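Local atomic coordinates of endo-1,4-b-d-mannanase (Trichoderma reesei, PDB entry 1QNR), a protein that hydrolyses internal beta-1,4-mannosidic linkages in mannans, as a glycoside hydrolase of family 5. Residues 193-196 / 197-200. Numbering follows the deposited sequence.
With NAG (2-acetamido-2-deoxy-beta-D-glucopyranose), chain G.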
loop_
_atom_site.group_PDB
_atom_site.type_symbol
_atom_site.label_atom_id
_atom_site.label_comp_id
_atom_site.label_asym_id
_atom_site.label_seq_id
_atom_site.Cartn_x
_atom_site.Cartn_y
_atom_site.Cartn_z
ATOM N N SER A 193 15.836 -7.965 -8.976
ATOM C CA SER A 193 16.594 -9.166 -9.426
ATOM C C SER A 193 15.709 -10.389 -9.560
ATOM O O SER A 193 16.098 -11.383 -10.223
ATOM C CB SER A 193 17.741 -9.491 -8.418
ATOM O OG SER A 193 17.348 -10.217 -7.234
ATOM N N LEU A 194 14.507 -10.361 -8.899
ATOM C CA LEU A 194 13.564 -11.453 -8.993
ATOM C C LEU A 194 12.498 -11.228 -10.068
ATOM O O LEU A 194 11.805 -12.213 -10.462
ATOM C CB LEU A 194 12.741 -11.577 -7.661
ATOM C CG LEU A 194 13.618 -11.874 -6.428
ATOM C CD1 LEU A 194 12.720 -11.896 -5.177
ATOM C CD2 LEU A 194 14.253 -13.285 -6.571
ATOM N N ASP A 195 12.292 -9.993 -10.521
ATOM C CA ASP A 195 11.166 -9.635 -11.398
ATOM C C ASP A 195 11.491 -8.316 -12.140
ATOM O O ASP A 195 11.602 -7.242 -11.485
ATOM C CB ASP A 195 9.881 -9.490 -10.556
ATOM C CG ASP A 195 8.647 -8.954 -11.267
ATOM O OD1 ASP A 195 8.679 -8.504 -12.425
ATOM O OD2 ASP A 195 7.527 -9.095 -10.631
ATOM N N SER A 196 11.787 -8.394 -13.454
ATOM C CA SER A 196 12.056 -7.154 -14.210
ATOM C C SER A 196 10.837 -6.558 -14.921
ATOM O O SER A 196 10.884 -5.572 -15.690
ATOM C CB SER A 196 13.135 -7.406 -15.281
ATOM O OG SER A 196 12.729 -8.411 -16.229
ATOM N N ASN A 197 9.626 -7.158 -14.700
ATOM C CA ASN A 197 8.436 -6.714 -15.334
ATOM C C ASN A 197 7.698 -5.607 -14.576
ATOM O O ASN A 197 6.975 -4.838 -15.195
ATOM C CB ASN A 197 7.423 -7.887 -15.492
ATOM C CG ASN A 197 7.983 -9.040 -16.303
ATOM O OD1 ASN A 197 8.596 -8.821 -17.347
ATOM N ND2 ASN A 197 7.815 -10.275 -15.740
ATOM N N HIS A 198 7.856 -5.567 -13.243
ATOM C CA HIS A 198 6.966 -4.702 -12.394
ATOM C C HIS A 198 7.655 -3.567 -11.668
ATOM O O HIS A 198 8.876 -3.601 -11.358
ATOM C CB HIS A 198 6.278 -5.606 -11.321
ATOM C CG HIS A 198 5.310 -6.606 -11.926
ATOM N ND1 HIS A 198 5.473 -7.997 -11.779
ATOM C CD2 HIS A 198 4.157 -6.371 -12.638
ATOM C CE1 HIS A 198 4.403 -8.538 -12.413
ATOM N NE2 HIS A 198 3.626 -7.599 -12.989
ATOM N N LEU A 199 6.859 -2.489 -11.473
ATOM C CA LEU A 199 7.286 -1.353 -10.671
ATOM C C LEU A 199 7.474 -1.704 -9.183
ATOM O O LEU A 199 6.884 -2.687 -8.687
ATOM C CB LEU A 199 6.172 -0.278 -10.747
ATOM C CG LEU A 199 5.872 0.235 -12.173
ATOM C CD1 LEU A 199 4.648 1.212 -12.161
ATOM C CD2 LEU A 199 7.104 0.905 -12.822
ATOM N N VAL A 200 8.339 -0.974 -8.468
ATOM C CA VAL A 200 8.612 -1.144 -7.043
ATOM C C VAL A 200 8.515 0.233 -6.356
ATOM O O VAL A 200 8.962 1.261 -6.856
ATOM C CB VAL A 200 9.990 -1.760 -6.814
ATOM C CG1 VAL A 200 10.338 -2.038 -5.333
ATOM C CG2 VAL A 200 10.152 -3.108 -7.570
HETATM C C1 NAG G . 8.869 -14.046 -16.807
HETATM C C2 NAG G . 9.215 -14.559 -18.197
HETATM C C3 NAG G . 10.744 -14.555 -18.222
HETATM C C4 NAG G . 11.305 -13.151 -17.898
HETATM C C5 NAG G . 10.800 -12.673 -16.506
HETATM C C6 NAG G . 11.235 -11.247 -16.183
HETATM C C7 NAG G . 8.025 -16.354 -19.387
HETATM C C8 NAG G . 7.724 -17.818 -19.408
HETATM N N2 NAG G . 8.681 -15.952 -18.255
HETATM O O3 NAG G . 11.142 -14.927 -19.560
HETATM O O4 NAG G . 12.773 -13.243 -17.820
HETATM O O5 NAG G . 9.362 -12.697 -16.573
HETATM O O6 NAG G . 10.921 -10.979 -14.763
HETATM O O7 NAG G . 7.817 -15.589 -20.279
HETATM O O HOH W 1 9.668 -5.999 -9.836
#
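D195 OD1 takes two backbone N-H groups from the residues that follow it. The bond from N197 N to OD1 is 2.8 Å long and meets the oxygen nearly in line with the C-O bond. It closes an Asx turn. H198 N adds a weak bond to the same OD1 at 3.2 Å. The other oxygen, OD2, accepts H198 ND1 at 2.6 Å, and this bond is almost straight (172°). OD2 offers its syn lone pair, and it lies at the edge of the imidazole, close to the ring plane. Carboxylate and ring planes are 74° apart. D195 CG stands anti to the backbone N (chi1 173°), which carries the carboxylate round to face the N-H groups ahead of it. OD2 also binds W164 NE1, from strand 161-165.

Water 1 spans the turn on the backbone: it donates to D195 O at 2.8 Å and also to H198 O. A glycan, probably carried by N157, lies along the loop. S196 N donates to O6 of its NAG at 3.0 Å. N197 ND2 donates to the ring oxygen O5, also at 3.0 Å, and has a second acceptor in A156 O. Without the carboxylate, as with an alanine at D195, the N197 and H198 N-H groups and H198 ND1 would probably lose their acceptors on this side chain, and the imidazole would be freer to turn.

The contact sits in the short loop that leads from helix 178-194 into strand 199-201, in a beta-alpha-beta unit of the TIM barrel. H198 NE2 bonds to S158 O, so the imidazole is tied at both nitrogens. With a carboxylate at one nitrogen and a carbonyl at the other, the buried ring is likely to carry both protons and pair as a cation with D195.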